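Long-range contacts in protein with a SET domain within carboxy region (Cryptosporidium parvum, PDB 4LDG), which probably acts as a histone H4 lysine methyltransferase through its SET domain, held in this carboxy-terminal part of a longer protein: residues A[169-174]-A[202-207]; A[176-181]-A[194-199]; A[28-33]-A[109-114]. All coordinates share one frame; numbering follows the deposited sequence. Where two conformers were deposited one is given.

Contact 1: A[169-174]-A[202-207]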
loop_
_atom_site.group_PDB
_atom_site.type_symbol
_atom_site.label_atom_id
_atom_site.label_comp_id
_atom_site.label_asym_id
_atom_site.label_seq_id
_atom_site.Cartn_x
_atom_site.Cartn_y
_atom_site.Cartn_z
ATOM N N GLY A 169 -6.394 -4.925 6.606
ATOM C CA GLY A 169 -6.571 -5.925 7.666
ATOM C C GLY A 169 -7.940 -5.710 8.235
ATOM O O GLY A 169 -8.695 -4.980 7.638
ATOM N N ASN A 170 -8.252 -6.326 9.380
ATOM C CA ASN A 170 -9.466 -6.010 10.134
ATOM C C ASN A 170 -9.201 -4.851 11.074
ATOM O O ASN A 170 -8.292 -4.900 11.914
ATOM C CB ASN A 170 -9.943 -7.207 10.973
ATOM C CG ASN A 170 -10.180 -8.450 10.141
ATOM O OD1 ASN A 170 -10.725 -8.379 9.036
ATOM N ND2 ASN A 170 -9.774 -9.607 10.670
ATOM N N LEU A 171 -10.028 -3.826 10.966
ATOM C CA LEU A 171 -9.867 -2.628 11.743
ATOM C C LEU A 171 -10.506 -2.878 13.078
ATOM O O LEU A 171 -11.638 -3.329 13.137
ATOM C CB LEU A 171 -10.541 -1.446 11.054
ATOM C CG LEU A 171 -10.477 -0.140 11.854
ATOM C CD1 LEU A 171 -9.055 0.407 11.899
ATOM C CD2 LEU A 171 -11.445 0.902 11.298
ATOM N N ILE A 172 -9.795 -2.586 14.160
ATOM C CA ILE A 172 -10.340 -2.824 15.478
ATOM C C ILE A 172 -10.409 -1.508 16.192
ATOM O O ILE A 172 -9.419 -0.792 16.273
ATOM C CB ILE A 172 -9.508 -3.847 16.263
ATOM C CG1 ILE A 172 -9.726 -5.240 15.655
ATOM C CG2 ILE A 172 -9.882 -3.839 17.744
ATOM C CD1 ILE A 172 -8.575 -6.182 15.916
ATOM N N THR A 173 -11.589 -1.202 16.708
ATOM C CA THR A 173 -11.856 0.100 17.299
ATOM C C THR A 173 -11.874 0.035 18.829
ATOM O O THR A 173 -11.669 1.054 19.474
ATOM C CB THR A 173 -13.164 0.710 16.717
ATOM O OG1 THR A 173 -14.252 -0.204 16.858
ATOM C CG2 THR A 173 -13.005 0.985 15.218
ATOM N N GLN A 174 -12.121 -1.155 19.393
ATOM C CA GLN A 174 -12.051 -1.383 20.844
ATOM C C GLN A 174 -10.687 -2.014 21.177
ATOM O O GLN A 174 -10.411 -3.156 20.797
ATOM C CB GLN A 174 -13.208 -2.293 21.303
ATOM C CG GLN A 174 -14.566 -1.584 21.456
ATOM N N LYS A 202 -8.360 9.292 17.917
ATOM C CA LYS A 202 -8.819 7.972 18.369
ATOM C C LYS A 202 -7.737 6.896 18.145
ATOM O O LYS A 202 -6.942 6.997 17.220
ATOM C CB LYS A 202 -10.111 7.613 17.631
ATOM C CG LYS A 202 -10.791 6.328 18.072
ATOM C CD LYS A 202 -12.160 6.171 17.410
ATOM C CE LYS A 202 -13.007 5.078 18.068
ATOM N NZ LYS A 202 -12.301 3.768 18.244
ATOM N N ASN A 203 -7.704 5.888 19.011
ATOM C CA ASN A 203 -6.756 4.795 18.894
ATOM C C ASN A 203 -7.355 3.653 18.120
ATOM O O ASN A 203 -8.486 3.251 18.372
ATOM C CB ASN A 203 -6.339 4.282 20.269
ATOM C CG ASN A 203 -5.572 5.319 21.066
ATOM O OD1 ASN A 203 -4.723 6.045 20.532
ATOM N ND2 ASN A 203 -5.878 5.405 22.344
ATOM N N TYR A 204 -6.596 3.134 17.161
ATOM C CA TYR A 204 -7.062 2.032 16.340
ATOM C C TYR A 204 -6.000 0.944 16.288
ATOM O O TYR A 204 -4.839 1.147 16.673
ATOM C CB TYR A 204 -7.360 2.499 14.913
ATOM C CG TYR A 204 -8.495 3.523 14.729
ATOM C CD1 TYR A 204 -9.790 3.116 14.463
ATOM C CD2 TYR A 204 -8.243 4.882 14.755
ATOM C CE1 TYR A 204 -10.821 4.036 14.257
ATOM C CE2 TYR A 204 -9.254 5.811 14.549
ATOM C CZ TYR A 204 -10.546 5.389 14.300
ATOM O OH TYR A 204 -11.550 6.325 14.095
ATOM N N CYS A 205 -6.414 -0.222 15.826
ATOM C CA CYS A 205 -5.484 -1.258 15.497
ATOM C C CYS A 205 -5.944 -1.937 14.212
ATOM O O CYS A 205 -7.118 -2.251 14.075
ATOM C CB CYS A 205 -5.387 -2.276 16.626
ATOM S SG CYS A 205 -4.160 -3.560 16.268
ATOM N N ILE A 206 -5.025 -2.146 13.271
ATOM C CA ILE A 206 -5.324 -2.968 12.122
ATOM C C ILE A 206 -4.652 -4.307 12.299
ATOM O O ILE A 206 -3.415 -4.392 12.356
ATOM C CB ILE A 206 -4.905 -2.322 10.803
ATOM C CG1 ILE A 206 -5.826 -1.133 10.491
ATOM C CG2 ILE A 206 -5.046 -3.318 9.662
ATOM C CD1 ILE A 206 -5.217 -0.100 9.564
ATOM N N ASP A 207 -5.480 -5.349 12.401
ATOM C CA ASP A 207 -5.006 -6.717 12.517
ATOM C C ASP A 207 -4.977 -7.378 11.145
ATOM O O ASP A 207 -6.011 -7.766 10.642
ATOM C CB ASP A 207 -5.899 -7.545 13.458
ATOM C CG ASP A 207 -5.359 -8.942 13.671
ATOM O OD1 ASP A 207 -4.245 -9.189 13.176
ATOM O OD2 ASP A 207 -6.039 -9.801 14.301
HETATM O O HOH W 1 -8.746 -9.580 13.696
#

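Contact 2: A[176-181]-A[194-199]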
loop_
_atom_site.group_PDB
_atom_site.type_symbol
_atom_site.label_atom_id
_atom_site.label_comp_id
_atom_site.label_asym_id
_atom_site.label_seq_id
_atom_site.Cartn_x
_atom_site.Cartn_y
_atom_site.Cartn_z
ATOM N N ASN A 176 -9.317 -3.119 23.962
ATOM C CA ASN A 176 -9.317 -4.353 24.752
ATOM C C ASN A 176 -9.477 -5.624 23.879
ATOM O O ASN A 176 -8.922 -6.676 24.229
ATOM C CB ASN A 176 -10.329 -4.310 25.913
ATOM C CG ASN A 176 -11.752 -3.954 25.470
ATOM O OD1 ASN A 176 -11.976 -2.957 24.760
ATOM N ND2 ASN A 176 -12.732 -4.746 25.924
ATOM N N GLU A 177 -10.197 -5.533 22.749
ATOM C CA GLU A 177 -10.258 -6.645 21.769
ATOM C C GLU A 177 -8.894 -6.918 21.143
ATOM O O GLU A 177 -8.518 -8.081 20.964
ATOM C CB GLU A 177 -11.231 -6.379 20.623
ATOM C CG GLU A 177 -12.705 -6.440 20.986
ATOM C CD GLU A 177 -13.620 -6.070 19.810
ATOM O OE1 GLU A 177 -13.120 -5.890 18.653
ATOM O OE2 GLU A 177 -14.854 -5.963 20.050
ATOM N N ALA A 178 -8.165 -5.849 20.822
ATOM C CA ALA A 178 -6.852 -5.959 20.189
ATOM C C ALA A 178 -5.816 -6.611 21.105
ATOM O O ALA A 178 -5.096 -7.521 20.703
ATOM C CB ALA A 178 -6.372 -4.595 19.741
ATOM N N LYS A 179 -5.745 -6.145 22.342
ATOM C CA LYS A 179 -4.824 -6.734 23.289
ATOM C C LYS A 179 -5.143 -8.221 23.535
ATOM O O LYS A 179 -4.208 -9.044 23.591
ATOM C CB LYS A 179 -4.766 -5.918 24.583
ATOM C CG LYS A 179 -3.638 -4.882 24.596
ATOM C CD LYS A 179 -3.946 -3.648 23.768
ATOM C CE LYS A 179 -2.967 -2.518 24.067
ATOM N NZ LYS A 179 -1.588 -2.766 23.554
ATOM N N GLU A 180 -6.425 -8.580 23.639
ATOM C CA GLU A 180 -6.798 -9.989 23.810
ATOM C C GLU A 180 -6.375 -10.804 22.587
ATOM O O GLU A 180 -5.841 -11.915 22.726
ATOM C CB GLU A 180 -8.299 -10.177 24.067
ATOM C CG GLU A 180 -8.756 -9.782 25.470
ATOM C CD GLU A 180 -10.278 -9.813 25.640
ATOM O OE1 GLU A 180 -10.905 -8.728 25.777
ATOM O OE2 GLU A 180 -10.855 -10.928 25.627
ATOM N N LEU A 181 -6.598 -10.255 21.400
ATOM C CA LEU A 181 -6.119 -10.897 20.163
ATOM C C LEU A 181 -4.621 -11.098 20.173
ATOM O O LEU A 181 -4.115 -12.126 19.748
ATOM C CB LEU A 181 -6.496 -10.084 18.916
ATOM C CG LEU A 181 -7.819 -10.444 18.228
ATOM C CD1 LEU A 181 -8.150 -9.404 17.176
ATOM C CD2 LEU A 181 -7.770 -11.834 17.604
ATOM N N MET A 194 -0.005 -6.843 13.514
ATOM C CA MET A 194 -0.959 -5.870 14.002
ATOM C C MET A 194 -0.302 -4.520 14.005
ATOM O O MET A 194 0.891 -4.387 14.317
ATOM C CB MET A 194 -1.452 -6.221 15.406
ATOM C CG MET A 194 -2.171 -7.551 15.487
ATOM S SD MET A 194 -2.852 -7.978 17.113
ATOM C CE MET A 194 -4.138 -6.775 17.340
ATOM N N TYR A 195 -1.088 -3.512 13.659
ATOM C CA TYR A 195 -0.584 -2.163 13.583
ATOM C C TYR A 195 -1.482 -1.230 14.399
ATOM O O TYR A 195 -2.587 -0.851 13.959
ATOM C CB TYR A 195 -0.500 -1.726 12.125
ATOM C CG TYR A 195 0.301 -0.490 11.942
ATOM C CD1 TYR A 195 1.569 -0.553 11.422
ATOM C CD2 TYR A 195 -0.175 0.741 12.344
ATOM C CE1 TYR A 195 2.330 0.588 11.281
ATOM C CE2 TYR A 195 0.578 1.883 12.201
ATOM C CZ TYR A 195 1.835 1.806 11.687
ATOM O OH TYR A 195 2.616 2.932 11.531
ATOM N N TYR A 196 -0.988 -0.866 15.576
ATOM C CA TYR A 196 -1.603 0.172 16.433
ATOM C C TYR A 196 -1.177 1.551 15.949
ATOM O O TYR A 196 0.011 1.768 15.721
ATOM C CB TYR A 196 -1.172 0.038 17.909
ATOM C CG TYR A 196 -1.664 -1.232 18.610
ATOM C CD1 TYR A 196 -2.958 -1.317 19.140
ATOM C CD2 TYR A 196 -0.854 -2.349 18.727
ATOM C CE1 TYR A 196 -3.420 -2.471 19.759
ATOM C CE2 TYR A 196 -1.310 -3.502 19.370
ATOM C CZ TYR A 196 -2.597 -3.555 19.883
ATOM O OH TYR A 196 -3.059 -4.700 20.521
ATOM N N PHE A 197 -2.149 2.463 15.852
ATOM C CA PHE A 197 -1.948 3.867 15.493
ATOM C C PHE A 197 -3.059 4.756 16.058
ATOM O O PHE A 197 -4.127 4.281 16.489
ATOM C CB PHE A 197 -1.885 4.076 13.959
ATOM C CG PHE A 197 -3.153 3.705 13.223
ATOM C CD1 PHE A 197 -4.019 4.686 12.748
ATOM C CD2 PHE A 197 -3.468 2.378 12.982
ATOM C CE1 PHE A 197 -5.166 4.348 12.060
ATOM C CE2 PHE A 197 -4.628 2.022 12.323
ATOM C CZ PHE A 197 -5.478 3.015 11.850
ATOM N N LYS A 198 -2.783 6.053 16.065
ATOM C CA LYS A 198 -3.752 7.069 16.451
ATOM C C LYS A 198 -4.101 7.913 15.221
ATOM O O LYS A 198 -3.206 8.378 14.506
ATOM C CB LYS A 198 -3.155 7.954 17.543
ATOM C CG LYS A 198 -4.159 8.889 18.216
ATOM C CD LYS A 198 -3.467 9.821 19.222
ATOM C CE LYS A 198 -4.306 10.066 20.478
ATOM N NZ LYS A 198 -4.275 8.911 21.436
ATOM N N ALA A 199 -5.396 8.088 14.963
ATOM C CA ALA A 199 -5.876 9.026 13.928
ATOM C C ALA A 199 -7.193 9.671 14.361
ATOM O O ALA A 199 -8.040 9.000 14.953
ATOM C CB ALA A 199 -6.083 8.302 12.599
#

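Contact 3: A[28-33]-A[109-114]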
loop_
_atom_site.group_PDB
_atom_site.type_symbol
_atom_site.label_atom_id
_atom_site.label_comp_id
_atom_site.label_asym_id
_atom_site.label_seq_id
_atom_site.Cartn_x
_atom_site.Cartn_y
_atom_site.Cartn_z
ATOM N N TYR A 28 2.440 -8.453 -15.077
ATOM C CA TYR A 28 2.231 -8.783 -16.494
ATOM C C TYR A 28 1.236 -7.859 -17.189
ATOM O O TYR A 28 1.427 -7.516 -18.354
ATOM C CB TYR A 28 1.726 -10.223 -16.683
ATOM C CG TYR A 28 2.722 -11.336 -16.455
ATOM C CD1 TYR A 28 4.074 -11.082 -16.199
ATOM C CD2 TYR A 28 2.311 -12.671 -16.532
ATOM C CE1 TYR A 28 4.972 -12.128 -15.996
ATOM C CE2 TYR A 28 3.202 -13.714 -16.333
ATOM C CZ TYR A 28 4.529 -13.436 -16.069
ATOM O OH TYR A 28 5.415 -14.470 -15.883
ATOM N N SER A 29 0.176 -7.479 -16.483
ATOM C CA SER A 29 -0.860 -6.618 -17.051
ATOM C C SER A 29 -0.395 -5.185 -17.296
ATOM O O SER A 29 -0.987 -4.473 -18.094
ATOM C CB SER A 29 -2.094 -6.613 -16.151
ATOM O OG SER A 29 -2.910 -7.734 -16.441
ATOM N N LYS A 30 0.666 -4.769 -16.618
ATOM C CA LYS A 30 1.211 -3.413 -16.763
ATOM C C LYS A 30 2.431 -3.332 -17.706
ATOM O O LYS A 30 2.900 -2.231 -18.024
ATOM C CB LYS A 30 1.576 -2.872 -15.378
ATOM C CG LYS A 30 0.361 -2.626 -14.476
ATOM C CD LYS A 30 0.746 -2.494 -13.011
ATOM C CE LYS A 30 -0.456 -2.123 -12.149
ATOM N NZ LYS A 30 -0.066 -1.751 -10.752
ATOM N N ILE A 31 2.937 -4.484 -18.150
ATOM C CA ILE A 31 4.120 -4.516 -19.027
ATOM C C ILE A 31 3.962 -3.671 -20.301
ATOM O O ILE A 31 4.848 -2.870 -20.594
ATOM C CB ILE A 31 4.590 -5.970 -19.340
ATOM C CG1 ILE A 31 5.184 -6.582 -18.054
ATOM C CG2 ILE A 31 5.621 -5.993 -20.470
ATOM C CD1 ILE A 31 5.922 -7.897 -18.210
ATOM N N PRO A 32 2.838 -3.821 -21.038
ATOM C CA PRO A 32 2.650 -2.996 -22.233
ATOM C C PRO A 32 2.761 -1.489 -21.943
ATOM O O PRO A 32 3.318 -0.741 -22.753
ATOM C CB PRO A 32 1.223 -3.346 -22.682
ATOM C CG PRO A 32 0.913 -4.651 -22.033
ATOM C CD PRO A 32 1.623 -4.588 -20.720
ATOM N N TYR A 33 2.239 -1.057 -20.794
ATOM C CA TYR A 33 2.377 0.333 -20.372
ATOM C C TYR A 33 3.828 0.673 -20.007
ATOM O O TYR A 33 4.316 1.728 -20.390
ATOM C CB TYR A 33 1.409 0.678 -19.221
ATOM C CG TYR A 33 1.727 1.994 -18.539
ATOM C CD1 TYR A 33 1.152 3.189 -18.965
ATOM C CD2 TYR A 33 2.627 2.046 -17.481
ATOM C CE1 TYR A 33 1.461 4.392 -18.352
ATOM C CE2 TYR A 33 2.946 3.241 -16.866
ATOM C CZ TYR A 33 2.362 4.411 -17.297
ATOM O OH TYR A 33 2.683 5.595 -16.672
ATOM N N TYR A 109 -4.457 0.802 -17.139
ATOM C CA TYR A 109 -3.465 -0.052 -16.488
ATOM C C TYR A 109 -3.398 0.057 -14.955
ATOM O O TYR A 109 -2.712 -0.730 -14.319
ATOM C CB TYR A 109 -2.095 0.199 -17.125
ATOM C CG TYR A 109 -2.056 -0.232 -18.583
ATOM C CD1 TYR A 109 -1.788 -1.543 -18.915
ATOM C CD2 TYR A 109 -2.309 0.665 -19.616
ATOM C CE1 TYR A 109 -1.775 -1.966 -20.230
ATOM C CE2 TYR A 109 -2.294 0.257 -20.938
ATOM C CZ TYR A 109 -2.030 -1.065 -21.234
ATOM O OH TYR A 109 -1.998 -1.506 -22.529
ATOM N N LYS A 110 -4.116 1.019 -14.376
ATOM C CA LYS A 110 -4.142 1.286 -12.928
ATOM C C LYS A 110 -2.740 1.618 -12.393
ATOM O O LYS A 110 -2.228 0.970 -11.474
ATOM C CB LYS A 110 -4.776 0.114 -12.166
ATOM C CG LYS A 110 -6.122 -0.362 -12.724
ATOM C CD LYS A 110 -7.332 0.170 -11.958
ATOM C CE LYS A 110 -8.450 -0.877 -11.853
ATOM N NZ LYS A 110 -8.059 -2.032 -10.976
ATOM N N VAL A 111 -2.113 2.610 -13.019
ATOM C CA VAL A 111 -0.814 3.088 -12.612
ATOM C C VAL A 111 -0.878 4.566 -12.423
ATOM O O VAL A 111 -1.689 5.255 -13.049
ATOM C CB VAL A 111 0.305 2.810 -13.635
ATOM C CG1 VAL A 111 0.616 1.330 -13.681
ATOM C CG2 VAL A 111 -0.069 3.316 -15.022
ATOM N N ILE A 112 0.006 5.046 -11.566
ATOM C CA ILE A 112 0.198 6.456 -11.368
ATOM C C ILE A 112 1.183 6.878 -12.455
ATOM O O ILE A 112 2.366 6.548 -12.391
ATOM C CB ILE A 112 0.720 6.783 -9.973
ATOM C CG1 ILE A 112 -0.253 6.292 -8.926
ATOM C CG2 ILE A 112 0.880 8.296 -9.812
ATOM C CD1 ILE A 112 0.229 6.600 -7.506
ATOM N N HIS A 113 0.651 7.586 -13.452
ATOM C CA HIS A 113 1.367 7.929 -14.672
ATOM C C HIS A 113 2.218 9.181 -14.513
ATOM O O HIS A 113 3.300 9.242 -15.082
ATOM C CB HIS A 113 0.343 8.122 -15.796
ATOM C CG HIS A 113 0.916 8.643 -17.067
ATOM N ND1 HIS A 113 1.766 7.901 -17.860
ATOM C CD2 HIS A 113 0.739 9.822 -17.705
ATOM C CE1 HIS A 113 2.110 8.611 -18.916
ATOM N NE2 HIS A 113 1.504 9.780 -18.843
ATOM N N LEU A 114 1.727 10.185 -13.768
ATOM C CA LEU A 114 2.481 11.429 -13.564
ATOM C C LEU A 114 3.075 11.485 -12.161
ATOM O O LEU A 114 2.486 10.975 -11.238
ATOM C CB LEU A 114 1.581 12.649 -13.740
ATOM C CG LEU A 114 1.027 12.973 -15.128
ATOM C CD1 LEU A 114 0.024 14.122 -15.043
ATOM C CD2 LEU A 114 2.161 13.317 -16.088
HETATM O O HOH W 2 -2.610 -0.779 -9.538
#

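Contact 1: A[169-174]-A[202-207]
Tyr204 leans across from strand 202-207 onto Leu171 and Thr173, and its side chain can be followed outward. Tyr204 CB lies 4.0 Å from Leu171 CD1. The ring carbon Tyr204 CD1 then meets two methyls at once, Leu171 CD1 at 3.8 Å and Thr173 CG2 slightly farther off. Tyr204 CE1 keeps Thr173 CG2 as its neighbour at 3.9 Å, and there the tyrosine's contacts with residues 169-174 end, short of its hydroxyl. Thr173 approaches the ring at its edge, near the ring plane, whereas Leu171 comes in obliquely.

The same leucine methyl serves a second residue: with CG anti to the backbone N (chi1 177°), the side chain of Leu171 runs back over the neighbouring strand, where Leu171 CD1 also packs 3.8 Å from Ile206 CG1. Pro241 of strand 240-247 touches both Leu171 and Tyr204 and so helps cover this face.

The other face carries Asn170, Ile172, Cys205 and Asp207. Ile172 and Asp207 lie side by side and point the same way, Ile172 CD1 ending 3.9 Å from Asp207 CB. One water spans the strands, accepting from Asn170 ND2 and donating to Asp207 OD2. That carboxylate oxygen also bonds Tyr185, and OD1 bonds Thr209, so each oxygen of the Asp207 carboxylate has a partner.

Two hydrogen-bonded pairs, Asn170 with Asp207 and Ile172 with Cys205, flank the non-hydrogen-bonded pair Leu171-Ile206. Each of the two is closed by reciprocal N-H to O bonds, of which Ile172 N to Cys205 O is the shortest at 2.7 Å. This is the register of an antiparallel ladder, and it joins the short strand 170-172 to the central strand of a three-stranded sheet in the SET domain.

Contact 2: A[176-181]-A[194-199]
The hydroxyl of Tyr196 is pressed into the side of helix 175-187, with Ala178 CB 3.4 Å and Lys179 CD 3.5 Å from Tyr196 OH. Its hydrogen-bonding partner is Glu182, whose OE1 lies one turn farther along the same helix, so two aliphatic groups and a carboxylate meet at one polar atom. That bond would be expected to limit how far the phenol can swing away from the helix.

The ring itself is bordered by Ala178, whose CB sits 3.6 Å from Tyr196 CE1, in an oblique approach. Lys179 reaches over the tyrosine from the outer surface of the helix. Bends at chi2 and chi4 fold its chain back across the phenol, and Lys179 NZ comes to rest 4.4 Å from the centroid of the Tyr196 ring and 28° off the normal. The resulting cation-pi contact is off-centre, and because the lysine was modelled in two conformers it describes one of them.

Met194, two residues before Tyr196 and on the same side of the strand, supplies the apolar part. A turn at chi3 (67°) brings Met194 CE beside the helix, 3.6 Å from Ala178 O and 3.9 Å from Ala178 CB, with Leu181 CB more distant at 4.4 Å. The same methyl end touches Cys205 of strand 202-207, while Ala178 and Leu181 also rest on Ile172. The methionine thus lies between helix and sheet, its methyl touching both.

Tyr195 and Phe197, the alternate residues of the strand, turn to the opposite face and meet strand 240-247. Strand 170-172, helix 175-187 and strand 194-199 follow one another in the chain, and the two strands run parallel with 202-207 between them: a beta-alpha-beta crossover whose helix packs on one face of the SET-domain sheet.

Contact 3: A[28-33]-A[109-114]
Val111 plants its CG2 methyl over one face of the Tyr33 ring, 3.6 Å from the centroid and 16° off the normal. The two side chains come from opposite directions, and the methyl, lying between the backbone N and the carbonyl carbon of Val111, is the branch that makes this CH-pi contact. A second such contact lies next to it: Tyr33 CB stands over the Tyr109 ring, 3.8 Å from its centroid. The two tyrosine rings themselves meet obliquely, planes at 37°. Pro32 CB adds to the apolar cover near the far end of Tyr109.

Around this centre lies a polar border. Ser29 O comes to the edge of the Tyr109 ring, near its plane, 3.1 Å from Tyr109 CD1. On one flank the chain of Lys30, extended beyond CG, slides past Val111, with Lys30 CD 3.9 Å from Val111 CG1. It ends at a water that accepts from Lys30 NZ and donates to Lys110 O; the ammonium also forms a salt bridge with Asp26. At the other end of the Tyr33 ring, Tyr33 OH and His113 ND1 share a 2.8 Å hydrogen bond that either may donate. ND1 lies at the edge of the Tyr33 ring, near its plane; the bond probably restrains the turn of the imidazole.

The contact sets the last turns of helix 15-36, kinked near Pro32 and Tyr33, against a small two-stranded antiparallel sheet. There Lys110 and Val111 both face Asp106 in a G1 beta bulge, and strand 111-112 pairs with strand 105-106, whose Asp106 touches both Tyr33 and Val111.

How the contacts relate
Contacts 1 and 2 belong to one sheet and touch directly: strand 202-207 bonds to 194-199 through the backbones of Tyr204 with Phe197 and Ile206 with Tyr195, and contact 2 is nested in the loop closed by contact 1. Contact 3 lies apart, its centre about 32 Å from that of contact 1 and on the opposite side of the chain's centre. Contact 1 is partly buried and held chiefly by backbone hydrogen bonds; contact 2 is a surface contact without any hydrogen bond between its segments, relying on methyl and ring packing and an off-centre cation-pi contact. Contact 3, also partly buried, depends on an aromatic cluster closed by a tyrosine-histidine bond.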